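Local coordinates for protein BugD (Bordetella pertussis Tohama I, PDB 2F5X) that serves as a periplasmic solute receptor that binds aspartic acid, probably delivering it to a tripartite tricarboxylate-type transport system, at residues A[256-269]-A[277-289]. Residues are numbered along the deposited sequence; the frame is centred on the assembly and turned at random.
Sequences VKSLQAGLADPKFQ and AEVLTNEANPEAL
Ala284 CB sits in an apolar nest formed by the last turns of helix 249-263, touching Leu263 CD1 at 3.6 Å and Leu259 CD2 at 3.7 Å. Here, in the periplasmic binding protein fold of BugD, helices 249-263 and 266-274 lead in succession into the short strand 278-279, which pairs antiparallel with the long strand 102-117; the chain then folds back along helix 249-263 before entering the C-terminal helix 286-306. Leu263 reaches along the loop: with CG beside its backbone N (chi1 -60°), its CD1 also lies near Leu280 O, while its CB packs against Val279 CG1 at 3.8 Å. That same methyl meets the edge of the Phe268 ring, near its plane, 4.0 Å from CE2, and thus touches both the end of helix 249-263 and the first turn of helix 266-274. Thr281 CG2 lies against Ala264 CA, and at the far end Val256 CG2 rests against CG and CD of the Pro286 ring. This joins the first turn of the C-terminal helix, whose N-cap Asn285 accepts from Ala288 N through OD1, to helix 249-263. Ala284 centres an inverse gamma turn, and its carbonyl O accepts a hydrogen bond from the partly exposed Gln260. Extended beyond CG, Gln260 brings NE2 to Ala284 O at 2.8 Å in a nearly straight bond (169°); the oxygen lies in the amide plane, whereas NE2 approaches from above the carbonyl plane, 40° out of it.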
ATOM      1  N   VAL A 256       0.915 -19.930   7.253  1.00 12.73           N
ATOM      2  CA  VAL A 256      -0.527 -19.695   7.071  1.00 12.85           C
ATOM      3  C   VAL A 256      -1.255 -19.687   8.422  1.00 13.43           C
ATOM      4  O   VAL A 256      -2.041 -18.777   8.711  1.00 12.81           O
ATOM      5  CB  VAL A 256      -1.165 -20.728   6.097  1.00 12.63           C
ATOM      6  CG1 VAL A 256      -2.667 -20.599   6.079  1.00 12.97           C
ATOM      7  CG2 VAL A 256      -0.624 -20.520   4.692  1.00 11.70           C
ATOM      8  N   LYS A 257      -0.963 -20.679   9.258  1.00 14.15           N
ATOM      9  CA  LYS A 257      -1.603 -20.774  10.567  1.00 15.02           C
ATOM     10  C   LYS A 257      -1.286 -19.560  11.435  1.00 14.59           C
ATOM     11  O   LYS A 257      -2.161 -19.040  12.134  1.00 14.26           O
ATOM     12  CB  LYS A 257      -1.165 -22.048  11.284  1.00 15.74           C
ATOM     13  CG  LYS A 257      -1.864 -23.274  10.758  1.00 20.31           C
ATOM     14  CD  LYS A 257      -1.158 -24.533  11.218  1.00 25.78           C
ATOM     15  CE  LYS A 257      -1.556 -24.893  12.621  1.00 27.69           C
ATOM     16  NZ  LYS A 257      -1.021 -26.239  12.973  1.00 29.90           N
ATOM     17  N   SER A 258      -0.034 -19.110  11.370  1.00 14.06           N
ATOM     18  CA  SER A 258       0.423 -17.970  12.159  1.00 13.76           C
ATOM     19  C   SER A 258      -0.195 -16.672  11.654  1.00 13.23           C
ATOM     20  O   SER A 258      -0.607 -15.835  12.450  1.00 13.42           O
ATOM     21  CB  SER A 258       1.950 -17.879  12.142  1.00 14.06           C
ATOM     22  OG  SER A 258       2.530 -19.071  12.642  1.00 17.13           O
ATOM     23  N   LEU A 259      -0.268 -16.517  10.335  1.00 12.67           N
ATOM     24  CA  LEU A 259      -0.932 -15.357   9.748  1.00 12.06           C
ATOM     25  C   LEU A 259      -2.405 -15.310  10.156  1.00 12.33           C
ATOM     26  O   LEU A 259      -2.905 -14.264  10.572  1.00 12.11           O
ATOM     27  CB  LEU A 259      -0.787 -15.342   8.213  1.00 11.83           C
ATOM     28  CG  LEU A 259      -1.552 -14.228   7.479  1.00 11.51           C
ATOM     29  CD1 LEU A 259      -1.082 -12.821   7.889  1.00 11.35           C
ATOM     30  CD2 LEU A 259      -1.471 -14.405   5.972  1.00 11.99           C
ATOM     31  N   GLN A 260      -3.090 -16.449  10.072  1.00 12.25           N
ATOM     32  CA  GLN A 260      -4.507 -16.485  10.433  1.00 12.53           C
ATOM     33  C   GLN A 260      -4.714 -16.078  11.890  1.00 12.30           C
ATOM     34  O   GLN A 260      -5.631 -15.317  12.211  1.00 12.08           O
ATOM     35  CB  GLN A 260      -5.092 -17.865  10.157  1.00 12.67           C
ATOM     36  CG  GLN A 260      -5.321 -18.073   8.671  1.00 13.77           C
ATOM     37  CD  GLN A 260      -5.855 -19.443   8.329  1.00 15.23           C
ATOM     38  OE1 GLN A 260      -6.285 -20.201   9.214  1.00 19.36           O
ATOM     39  NE2 GLN A 260      -5.846 -19.767   7.042  1.00 14.66           N
ATOM     40  N   ALA A 261      -3.841 -16.565  12.762  1.00 12.35           N
ATOM     41  CA  ALA A 261      -3.932 -16.225  14.175  1.00 12.45           C
ATOM     42  C   ALA A 261      -3.618 -14.746  14.391  1.00 12.37           C
ATOM     43  O   ALA A 261      -4.279 -14.073  15.182  1.00 12.45           O
ATOM     44  CB  ALA A 261      -3.001 -17.096  14.987  1.00 12.60           C
ATOM     45  N   GLY A 262      -2.613 -14.246  13.678  1.00 12.23           N
ATOM     46  CA  GLY A 262      -2.257 -12.834  13.742  1.00 12.53           C
ATOM     47  C   GLY A 262      -3.394 -11.906  13.335  1.00 12.23           C
ATOM     48  O   GLY A 262      -3.585 -10.849  13.937  1.00 12.64           O
ATOM     49  N   LEU A 263      -4.144 -12.286  12.305  1.00 12.14           N
ATOM     50  CA  LEU A 263      -5.256 -11.467  11.849  1.00 12.03           C
ATOM     51  C   LEU A 263      -6.434 -11.543  12.798  1.00 12.42           C
ATOM     52  O   LEU A 263      -7.167 -10.570  12.933  1.00 12.11           O
ATOM     53  CB  LEU A 263      -5.711 -11.846  10.439  1.00 12.09           C
ATOM     54  CG  LEU A 263      -4.716 -11.743   9.282  1.00 11.21           C
ATOM     55  CD1 LEU A 263      -5.468 -11.954   7.973  1.00 10.80           C
ATOM     56  CD2 LEU A 263      -3.965 -10.396   9.276  1.00 11.53           C
ATOM     57  N   ALA A 264      -6.600 -12.692  13.452  1.00 12.18           N
ATOM     58  CA  ALA A 264      -7.725 -12.916  14.357  1.00 12.37           C
ATOM     59  C   ALA A 264      -7.495 -12.296  15.735  1.00 12.81           C
ATOM     60  O   ALA A 264      -8.372 -12.353  16.587  1.00 13.00           O
ATOM     61  CB  ALA A 264      -8.005 -14.428  14.498  1.00 12.29           C
ATOM     62  N   ASP A 265      -6.320 -11.704  15.937  1.00 13.06           N
ATOM     63  CA  ASP A 265      -5.933 -11.133  17.224  1.00 13.95           C
ATOM     64  C   ASP A 265      -6.598  -9.775  17.486  1.00 14.19           C
ATOM     65  O   ASP A 265      -6.565  -8.896  16.626  1.00 13.70           O
ATOM     66  CB  ASP A 265      -4.412 -10.982  17.250  1.00 14.22           C
ATOM     67  CG  ASP A 265      -3.921 -10.290  18.486  1.00 15.41           C
ATOM     68  OD1 ASP A 265      -3.798 -10.967  19.530  1.00 17.63           O
ATOM     69  OD2 ASP A 265      -3.635  -9.079  18.501  1.00 17.74           O
ATOM     70  N   PRO A 266      -7.181  -9.589  18.673  1.00 14.45           N
ATOM     71  CA  PRO A 266      -7.879  -8.335  19.003  1.00 14.67           C
ATOM     72  C   PRO A 266      -7.025  -7.073  18.984  1.00 14.61           C
ATOM     73  O   PRO A 266      -7.512  -6.034  18.527  1.00 14.55           O
ATOM     74  CB  PRO A 266      -8.397  -8.572  20.430  1.00 14.88           C
ATOM     75  CG  PRO A 266      -8.322 -10.020  20.655  1.00 15.65           C
ATOM     76  CD  PRO A 266      -7.263 -10.574  19.771  1.00 14.83           C
ATOM     77  N   LYS A 267      -5.797  -7.145  19.495  1.00 14.77           N
ATOM     78  CA  LYS A 267      -4.922  -5.967  19.512  1.00 14.59           C
ATOM     79  C   LYS A 267      -4.605  -5.510  18.092  1.00 13.94           C
ATOM     80  O   LYS A 267      -4.696  -4.312  17.765  1.00 13.92           O
ATOM     81  CB  LYS A 267      -3.628  -6.240  20.288  1.00 14.80           C
ATOM     82  CG  LYS A 267      -2.743  -5.002  20.451  1.00 17.29           C
ATOM     83  CD  LYS A 267      -1.450  -5.306  21.201  1.00 20.97           C
ATOM     84  CE  LYS A 267      -0.547  -4.078  21.235  1.00 23.52           C
ATOM     85  NZ  LYS A 267       0.616  -4.266  22.149  1.00 24.00           N
ATOM     86  N   PHE A 268      -4.238  -6.466  17.249  1.00 13.18           N
ATOM     87  CA  PHE A 268      -3.978  -6.158  15.845  1.00 13.02           C
ATOM     88  C   PHE A 268      -5.214  -5.528  15.199  1.00 12.81           C
ATOM     89  O   PHE A 268      -5.120  -4.481  14.561  1.00 12.72           O
ATOM     90  CB  PHE A 268      -3.536  -7.417  15.088  1.00 12.40           C
ATOM     91  CG  PHE A 268      -3.343  -7.192  13.614  1.00 12.47           C
ATOM     92  CD1 PHE A 268      -2.234  -6.485  13.144  1.00 11.44           C
ATOM     93  CD2 PHE A 268      -4.284  -7.660  12.703  1.00 11.71           C
ATOM     94  CE1 PHE A 268      -2.056  -6.255  11.780  1.00 11.14           C
ATOM     95  CE2 PHE A 268      -4.116  -7.433  11.339  1.00 11.41           C
ATOM     96  CZ  PHE A 268      -2.993  -6.722  10.879  1.00 12.03           C
ATOM     97  N   GLN A 269      -6.372  -6.161  15.376  1.00 12.73           N
ATOM     98  CA  GLN A 269      -7.613  -5.666  14.767  1.00 12.86           C
ATOM     99  C   GLN A 269      -8.032  -4.273  15.260  1.00 13.28           C
ATOM    100  O   GLN A 269      -8.524  -3.462  14.467  1.00 13.22           O
ATOM    101  CB  GLN A 269      -8.751  -6.690  14.924  1.00 13.21           C
ATOM    102  CG  GLN A 269      -8.544  -7.948  14.064  1.00 13.46           C
ATOM    103  CD  GLN A 269      -9.711  -8.269  13.128  1.00 13.99           C
ATOM    104  OE1 GLN A 269      -9.783  -9.382  12.577  1.00 15.70           O
ATOM    105  NE2 GLN A 269     -10.615  -7.317  12.944  1.00 12.97           N
ATOM    106  N   ALA A 277      -8.080   0.385   8.295  1.00 12.44           N
ATOM    107  CA  ALA A 277      -7.802  -0.823   7.529  1.00 12.77           C
ATOM    108  C   ALA A 277      -8.823  -1.914   7.810  1.00 13.15           C
ATOM    109  O   ALA A 277      -9.178  -2.163   8.967  1.00 14.12           O
ATOM    110  CB  ALA A 277      -6.393  -1.334   7.817  1.00 12.49           C
ATOM    111  N   GLU A 278      -9.304  -2.549   6.747  1.00 12.73           N
ATOM    112  CA  GLU A 278     -10.153  -3.727   6.873  1.00 13.37           C
ATOM    113  C   GLU A 278      -9.249  -4.946   6.992  1.00 12.42           C
ATOM    114  O   GLU A 278      -8.366  -5.135   6.160  1.00 12.58           O
ATOM    115  CB  GLU A 278     -11.037  -3.882   5.631  1.00 13.91           C
ATOM    116  CG  GLU A 278     -11.805  -5.203   5.609  1.00 18.69           C
ATOM    117  CD  GLU A 278     -12.540  -5.472   4.308  1.00 23.53           C
ATOM    118  OE1 GLU A 278     -13.511  -6.264   4.354  1.00 27.37           O
ATOM    119  OE2 GLU A 278     -12.146  -4.927   3.246  1.00 26.69           O
ATOM    120  N   VAL A 279      -9.469  -5.771   8.013  1.00 12.24           N
ATOM    121  CA  VAL A 279      -8.673  -6.982   8.184  1.00 11.63           C
ATOM    122  C   VAL A 279      -9.328  -8.102   7.383  1.00 11.77           C
ATOM    123  O   VAL A 279     -10.535  -8.335   7.508  1.00 11.54           O
ATOM    124  CB  VAL A 279      -8.527  -7.381   9.681  1.00 11.60           C
ATOM    125  CG1 VAL A 279      -7.662  -8.636   9.826  1.00 11.34           C
ATOM    126  CG2 VAL A 279      -7.920  -6.235  10.487  1.00 11.92           C
ATOM    127  N   LEU A 280      -8.532  -8.774   6.552  1.00 11.19           N
ATOM    128  CA  LEU A 280      -9.042  -9.814   5.653  1.00 11.06           C
ATOM    129  C   LEU A 280      -8.923 -11.185   6.322  1.00 10.87           C
ATOM    130  O   LEU A 280      -8.309 -12.113   5.798  1.00 11.01           O
ATOM    131  CB  LEU A 280      -8.305  -9.747   4.301  1.00 10.60           C
ATOM    132  CG  LEU A 280      -8.453  -8.388   3.587  1.00 11.04           C
ATOM    133  CD1 LEU A 280      -7.665  -8.340   2.286  1.00 11.41           C
ATOM    134  CD2 LEU A 280      -9.931  -8.068   3.328  1.00 12.16           C
ATOM    135  N   THR A 281      -9.570 -11.293   7.482  1.00 11.22           N
ATOM    136  CA  THR A 281      -9.367 -12.381   8.429  1.00 11.78           C
ATOM    137  C   THR A 281      -9.588 -13.769   7.844  1.00 11.81           C
ATOM    138  O   THR A 281      -8.837 -14.706   8.146  1.00 11.87           O
ATOM    139  CB  THR A 281     -10.308 -12.171   9.622  1.00 11.71           C
ATOM    140  OG1 THR A 281     -10.325 -10.774   9.960  1.00 13.06           O
ATOM    141  CG2 THR A 281      -9.743 -12.844  10.861  1.00 13.13           C
ATOM    142  N   ASN A 282     -10.600 -13.888   6.993  1.00 11.43           N
ATOM    143  CA  ASN A 282     -10.979 -15.174   6.428  1.00 12.00           C
ATOM    144  C   ASN A 282     -10.374 -15.433   5.047  1.00 11.80           C
ATOM    145  O   ASN A 282     -10.729 -16.404   4.373  1.00 11.97           O
ATOM    146  CB  ASN A 282     -12.505 -15.305   6.377  1.00 12.17           C
ATOM    147  CG  ASN A 282     -12.952 -16.743   6.181  1.00 12.59           C
ATOM    148  OD1 ASN A 282     -12.440 -17.647   6.835  1.00 12.64           O
ATOM    149  ND2 ASN A 282     -13.881 -16.964   5.247  1.00 13.56           N
ATOM    150  N   GLU A 283      -9.450 -14.567   4.645  1.00 12.10           N
ATOM    151  CA  GLU A 283      -8.790 -14.683   3.348  1.00 12.14           C
ATOM    152  C   GLU A 283      -7.280 -14.848   3.479  1.00 12.07           C
ATOM    153  O   GLU A 283      -6.539 -14.646   2.507  1.00 12.52           O
ATOM    154  CB  GLU A 283      -9.133 -13.472   2.470  1.00 12.67           C
ATOM    155  CG  GLU A 283     -10.605 -13.403   2.091  1.00 16.01           C
ATOM    156  CD  GLU A 283     -11.452 -12.749   3.158  1.00 19.70           C
ATOM    157  OE1 GLU A 283     -10.946 -11.820   3.827  1.00 21.61           O
ATOM    158  OE2 GLU A 283     -12.622 -13.161   3.340  1.00 21.75           O
ATOM    159  N   ALA A 284      -6.833 -15.246   4.670  1.00 12.18           N
ATOM    160  CA  ALA A 284      -5.418 -15.500   4.927  1.00 12.32           C
ATOM    161  C   ALA A 284      -5.058 -16.943   4.555  1.00 12.54           C
ATOM    162  O   ALA A 284      -4.712 -17.764   5.406  1.00 13.00           O
ATOM    163  CB  ALA A 284      -5.072 -15.187   6.391  1.00 12.27           C
ATOM    164  N   ASN A 285      -5.171 -17.246   3.266  1.00 12.40           N
ATOM    165  CA  ASN A 285      -4.791 -18.555   2.747  1.00 12.73           C
ATOM    166  C   ASN A 285      -4.179 -18.382   1.367  1.00 12.45           C
ATOM    167  O   ASN A 285      -4.438 -17.359   0.709  1.00 12.16           O
ATOM    168  CB  ASN A 285      -5.982 -19.527   2.723  1.00 13.28           C
ATOM    169  CG  ASN A 285      -7.140 -19.024   1.889  1.00 14.53           C
ATOM    170  OD1 ASN A 285      -7.094 -19.052   0.661  1.00 15.84           O
ATOM    171  ND2 ASN A 285      -8.201 -18.583   2.560  1.00 16.16           N
ATOM    172  N   PRO A 286      -3.329 -19.327   0.946  1.00 12.52           N
ATOM    173  CA  PRO A 286      -2.606 -19.191  -0.328  1.00 12.68           C
ATOM    174  C   PRO A 286      -3.520 -18.991  -1.528  1.00 12.91           C
ATOM    175  O   PRO A 286      -3.216 -18.171  -2.399  1.00 13.07           O
ATOM    176  CB  PRO A 286      -1.851 -20.518  -0.429  1.00 12.77           C
ATOM    177  CG  PRO A 286      -1.568 -20.834   1.010  1.00 12.18           C
ATOM    178  CD  PRO A 286      -2.904 -20.544   1.671  1.00 12.37           C
ATOM    179  N   GLU A 287      -4.624 -19.725  -1.572  1.00 13.40           N
ATOM    180  CA  GLU A 287      -5.534 -19.655  -2.716  1.00 14.02           C
ATOM    181  C   GLU A 287      -6.164 -18.275  -2.896  1.00 13.59           C
ATOM    182  O   GLU A 287      -6.306 -17.791  -4.025  1.00 13.55           O
ATOM    183  CB  GLU A 287      -6.609 -20.732  -2.596  1.00 14.90           C
ATOM    184  CG  GLU A 287      -6.049 -22.152  -2.674  1.00 19.52           C
ATOM    185  CD  GLU A 287      -5.636 -22.756  -1.329  1.00 24.21           C
ATOM    186  OE1 GLU A 287      -5.662 -22.077  -0.269  1.00 23.95           O
ATOM    187  OE2 GLU A 287      -5.277 -23.955  -1.334  1.00 28.05           O
ATOM    188  N   ALA A 288      -6.538 -17.637  -1.786  1.00 13.01           N
ATOM    189  CA  ALA A 288      -7.157 -16.314  -1.845  1.00 12.08           C
ATOM    190  C   ALA A 288      -6.165 -15.278  -2.372  1.00 11.76           C
ATOM    191  O   ALA A 288      -6.517 -14.438  -3.205  1.00 11.60           O
ATOM    192  CB  ALA A 288      -7.703 -15.907  -0.483  1.00 12.77           C
ATOM    193  N   LEU A 289      -4.921 -15.350  -1.907  1.00 10.76           N
ATOM    194  CA  LEU A 289      -3.903 -14.411  -2.370  1.00 10.60           C
ATOM    195  C   LEU A 289      -3.562 -14.653  -3.846  1.00 11.07           C
ATOM    196  O   LEU A 289      -3.451 -13.701  -4.625  1.00 10.82           O
ATOM    197  CB  LEU A 289      -2.658 -14.464  -1.479  1.00 10.38           C
ATOM    198  CG  LEU A 289      -1.501 -13.530  -1.877  1.00  9.46           C
ATOM    199  CD1 LEU A 289      -1.985 -12.083  -1.963  1.00 10.01           C
ATOM    200  CD2 LEU A 289      -0.348 -13.664  -0.892  1.00  9.54           C
TER